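Local coordinates for protein integral membrane indolylacetylinositol arabinosyltransferase EmbB (Mycolicibacterium smegmatis MC2 155, PDB 7BVC) that probably transfers arabinose units to build the arabinan of cell-wall arabinogalactan, working as an integral membrane glycosyltransferase, at residues A417-G429 with P467-V479. Sequence-based numbering, arbitrary orientation.
Sequences AALAITTAAFTLG and PLLAAGTVILAVV
Thr422, whose CG2 meets Ala471 CB across the contact at 3.5 Å, shares the carbonyl oxygen of Leu419 with Thr423: both hydroxyls and the backbone N of Thr423 donate to it. The Thr422 OG1 to Leu419 O bond is 2.8 Å, with the donor tilted 24° from the carbonyl plane. With OG1 lodged between backbone N and carbonyl carbon (chi1 76°), the hydroxyl is tied to its own helix and the methyl is left to face Ala471. One turn earlier, Leu468 CD2 reaches Ala418 CB at 3.6 Å. Alongside, Ile421 lays CG2 against the bare Gly472 CA, 3.6 Å away. Beyond Gly472 the second helix breaks at Thr473, whose backbone O is hydrogen-bonded by Ser41. In this break Ile475 rests CD1 against Phe426 CA and Gly429 CA, 3.7 Å from each, while its CG1 lies over one face of the Phe426 ring. Val474 and Val478 approach that ring obliquely; Trp318 touches Val478 and hydrogen-bonds Phe426 O. No hydrogen bond joins the segments. The axes of helices 417-428 and 467-472 run nearly parallel, approaching to 8.4 Å and crossing at -22°: small-residue packing of two predicted transmembrane helices, the second interrupted, in the GT-C-type membrane domain.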
loop_
_atom_site.group_PDB
_atom_site.type_symbol
_atom_site.label_atom_id
_atom_site.label_comp_id
_atom_site.label_asym_id
_atom_site.label_seq_id
_atom_site.Cartn_x
_atom_site.Cartn_y
_atom_site.Cartn_z
ATOM N N ALA B 417 13.123 1.579 -42.604
ATOM C CA ALA B 417 11.920 1.012 -42.010
ATOM C C ALA B 417 12.031 -0.492 -41.813
ATOM O O ALA B 417 11.259 -1.061 -41.034
ATOM C CB ALA B 417 10.701 1.336 -42.872
ATOM N N ALA B 418 12.965 -1.147 -42.500
ATOM C CA ALA B 418 13.240 -2.559 -42.272
ATOM C C ALA B 418 14.227 -2.779 -41.138
ATOM O O ALA B 418 14.108 -3.764 -40.405
ATOM C CB ALA B 418 13.776 -3.209 -43.550
ATOM N N LEU B 419 15.205 -1.881 -40.982
ATOM C CA LEU B 419 16.122 -1.983 -39.852
ATOM C C LEU B 419 15.446 -1.597 -38.544
ATOM O O LEU B 419 15.831 -2.090 -37.475
ATOM C CB LEU B 419 17.353 -1.111 -40.090
ATOM C CG LEU B 419 18.254 -1.509 -41.257
ATOM C CD1 LEU B 419 19.340 -0.471 -41.474
ATOM C CD2 LEU B 419 18.860 -2.878 -41.013
ATOM N N ALA B 420 14.439 -0.719 -38.606
ATOM C CA ALA B 420 13.719 -0.336 -37.398
ATOM C C ALA B 420 12.970 -1.513 -36.793
ATOM O O ALA B 420 12.848 -1.601 -35.568
ATOM C CB ALA B 420 12.753 0.806 -37.703
ATOM N N ILE B 421 12.479 -2.431 -37.626
ATOM C CA ILE B 421 11.772 -3.596 -37.102
ATOM C C ILE B 421 12.730 -4.503 -36.340
ATOM O O ILE B 421 12.403 -5.002 -35.256
ATOM C CB ILE B 421 11.064 -4.346 -38.243
ATOM C CG1 ILE B 421 10.062 -3.426 -38.938
ATOM C CG2 ILE B 421 10.357 -5.574 -37.708
ATOM C CD1 ILE B 421 9.160 -4.136 -39.918
ATOM N N THR B 422 13.930 -4.725 -36.884
ATOM C CA THR B 422 14.920 -5.527 -36.172
ATOM C C THR B 422 15.359 -4.842 -34.887
ATOM O O THR B 422 15.558 -5.504 -33.863
ATOM C CB THR B 422 16.133 -5.794 -37.060
ATOM O OG1 THR B 422 16.935 -4.612 -37.143
ATOM C CG2 THR B 422 15.697 -6.191 -38.448
ATOM N N THR B 423 15.521 -3.517 -34.921
ATOM C CA THR B 423 15.885 -2.794 -33.707
ATOM C C THR B 423 14.809 -2.940 -32.637
ATOM O O THR B 423 15.119 -3.182 -31.463
ATOM C CB THR B 423 16.128 -1.319 -34.026
ATOM O OG1 THR B 423 17.199 -1.204 -34.970
ATOM C CG2 THR B 423 16.494 -0.558 -32.766
ATOM N N ALA B 424 13.540 -2.806 -33.026
ATOM C CA ALA B 424 12.448 -2.947 -32.068
ATOM C C ALA B 424 12.379 -4.362 -31.512
ATOM O O ALA B 424 12.165 -4.552 -30.309
ATOM C CB ALA B 424 11.123 -2.561 -32.722
ATOM N N ALA B 425 12.570 -5.369 -32.367
ATOM C CA ALA B 425 12.579 -6.748 -31.887
ATOM C C ALA B 425 13.711 -6.978 -30.893
ATOM O O ALA B 425 13.502 -7.575 -29.830
ATOM C CB ALA B 425 12.696 -7.711 -33.066
ATOM N N PHE B 426 14.914 -6.494 -31.211
ATOM C CA PHE B 426 16.060 -6.742 -30.345
ATOM C C PHE B 426 15.932 -6.005 -29.019
ATOM O O PHE B 426 16.345 -6.522 -27.977
ATOM C CB PHE B 426 17.352 -6.352 -31.055
ATOM C CG PHE B 426 18.007 -7.489 -31.777
ATOM C CD1 PHE B 426 17.702 -7.751 -33.101
ATOM C CD2 PHE B 426 18.916 -8.302 -31.130
ATOM C CE1 PHE B 426 18.299 -8.802 -33.765
ATOM C CE2 PHE B 426 19.516 -9.353 -31.789
ATOM C CZ PHE B 426 19.207 -9.603 -33.109
ATOM N N THR B 427 15.368 -4.799 -29.031
ATOM C CA THR B 427 15.176 -4.091 -27.773
ATOM C C THR B 427 13.963 -4.586 -26.999
ATOM O O THR B 427 13.854 -4.299 -25.803
ATOM C CB THR B 427 15.058 -2.587 -28.011
ATOM O OG1 THR B 427 15.041 -1.904 -26.753
ATOM C CG2 THR B 427 13.792 -2.276 -28.744
ATOM N N LEU B 428 13.051 -5.314 -27.645
ATOM C CA LEU B 428 12.012 -6.019 -26.906
ATOM C C LEU B 428 12.544 -7.303 -26.288
ATOM O O LEU B 428 12.055 -7.732 -25.236
ATOM C CB LEU B 428 10.828 -6.325 -27.827
ATOM C CG LEU B 428 9.597 -7.006 -27.229
ATOM C CD1 LEU B 428 8.334 -6.386 -27.792
ATOM C CD2 LEU B 428 9.617 -8.500 -27.509
ATOM N N GLY B 429 13.537 -7.921 -26.920
ATOM C CA GLY B 429 14.117 -9.143 -26.401
ATOM C C GLY B 429 15.022 -8.951 -25.198
ATOM O O GLY B 429 15.635 -9.911 -24.724
ATOM N N PRO B 467 11.215 -9.519 -47.144
ATOM C CA PRO B 467 12.297 -8.997 -46.294
ATOM C C PRO B 467 11.799 -8.394 -44.995
ATOM O O PRO B 467 12.480 -8.515 -43.970
ATOM C CB PRO B 467 12.974 -7.941 -47.182
ATOM C CG PRO B 467 12.098 -7.780 -48.375
ATOM C CD PRO B 467 11.361 -9.057 -48.534
ATOM N N LEU B 468 10.624 -7.759 -44.997
ATOM C CA LEU B 468 10.076 -7.212 -43.762
ATOM C C LEU B 468 9.656 -8.300 -42.785
ATOM O O LEU B 468 9.550 -8.030 -41.585
ATOM C CB LEU B 468 8.886 -6.301 -44.069
ATOM C CG LEU B 468 9.213 -4.976 -44.757
ATOM C CD1 LEU B 468 7.973 -4.106 -44.862
ATOM C CD2 LEU B 468 10.311 -4.246 -44.013
ATOM N N LEU B 469 9.411 -9.517 -43.268
ATOM C CA LEU B 469 9.132 -10.650 -42.396
ATOM C C LEU B 469 10.411 -11.292 -41.883
ATOM O O LEU B 469 10.495 -11.654 -40.704
ATOM C CB LEU B 469 8.290 -11.694 -43.131
ATOM C CG LEU B 469 6.784 -11.446 -43.215
ATOM C CD1 LEU B 469 6.122 -12.507 -44.073
ATOM C CD2 LEU B 469 6.171 -11.419 -41.826
ATOM N N ALA B 470 11.406 -11.452 -42.760
ATOM C CA ALA B 470 12.695 -11.982 -42.326
ATOM C C ALA B 470 13.363 -11.062 -41.314
ATOM O O ALA B 470 14.064 -11.536 -40.413
ATOM C CB ALA B 470 13.608 -12.198 -43.532
ATOM N N ALA B 471 13.158 -9.751 -41.443
ATOM C CA ALA B 471 13.731 -8.809 -40.489
ATOM C C ALA B 471 13.063 -8.934 -39.126
ATOM O O ALA B 471 13.737 -8.943 -38.092
ATOM C CB ALA B 471 13.601 -7.384 -41.027
ATOM N N GLY B 472 11.732 -9.025 -39.108
ATOM C CA GLY B 472 11.030 -9.138 -37.842
ATOM C C GLY B 472 11.284 -10.457 -37.140
ATOM O O GLY B 472 11.504 -10.490 -35.927
ATOM N N THR B 473 11.255 -11.560 -37.886
ATOM C CA THR B 473 11.444 -12.887 -37.305
ATOM C C THR B 473 12.897 -13.330 -37.482
ATOM O O THR B 473 13.225 -14.223 -38.261
ATOM C CB THR B 473 10.474 -13.881 -37.932
ATOM O OG1 THR B 473 9.176 -13.281 -38.035
ATOM C CG2 THR B 473 10.371 -15.132 -37.079
ATOM N N VAL B 474 13.778 -12.657 -36.745
ATOM C CA VAL B 474 15.181 -13.057 -36.680
ATOM C C VAL B 474 15.709 -13.124 -35.259
ATOM O O VAL B 474 16.754 -13.757 -35.018
ATOM C CB VAL B 474 16.053 -12.108 -37.534
ATOM C CG1 VAL B 474 16.137 -10.735 -36.890
ATOM C CG2 VAL B 474 17.441 -12.695 -37.776
ATOM N N ILE B 475 15.035 -12.524 -34.275
ATOM C CA ILE B 475 15.496 -12.597 -32.894
ATOM C C ILE B 475 15.234 -13.954 -32.266
ATOM O O ILE B 475 15.738 -14.227 -31.173
ATOM C CB ILE B 475 14.843 -11.490 -32.041
ATOM C CG1 ILE B 475 15.638 -11.275 -30.750
ATOM C CG2 ILE B 475 13.397 -11.835 -31.736
ATOM C CD1 ILE B 475 15.051 -10.254 -29.830
ATOM N N LEU B 476 14.446 -14.814 -32.915
ATOM C CA LEU B 476 14.241 -16.155 -32.382
ATOM C C LEU B 476 15.526 -16.968 -32.377
ATOM O O LEU B 476 15.744 -17.756 -31.451
ATOM C CB LEU B 476 13.159 -16.881 -33.180
ATOM C CG LEU B 476 11.759 -16.268 -33.108
ATOM C CD1 LEU B 476 10.731 -17.183 -33.748
ATOM C CD2 LEU B 476 11.383 -15.960 -31.671
ATOM N N ALA B 477 16.392 -16.772 -33.374
ATOM C CA ALA B 477 17.669 -17.466 -33.438
ATOM C C ALA B 477 18.643 -17.022 -32.359
ATOM O O ALA B 477 19.626 -17.726 -32.109
ATOM C CB ALA B 477 18.306 -17.265 -34.814
ATOM N N VAL B 478 18.402 -15.880 -31.723
ATOM C CA VAL B 478 19.229 -15.407 -30.623
ATOM C C VAL B 478 18.593 -15.727 -29.276
ATOM O O VAL B 478 19.292 -16.040 -28.312
ATOM C CB VAL B 478 19.489 -13.893 -30.774
ATOM C CG1 VAL B 478 20.300 -13.362 -29.605
ATOM C CG2 VAL B 478 20.190 -13.608 -32.090
ATOM N N VAL B 479 17.263 -15.667 -29.208
ATOM C CA VAL B 479 16.557 -15.972 -27.969
ATOM C C VAL B 479 16.635 -17.462 -27.658
ATOM O O VAL B 479 16.852 -17.858 -26.507
ATOM C CB VAL B 479 15.100 -15.487 -28.065
ATOM C CG1 VAL B 479 14.277 -16.056 -26.933
ATOM C CG2 VAL B 479 15.048 -13.969 -28.052
#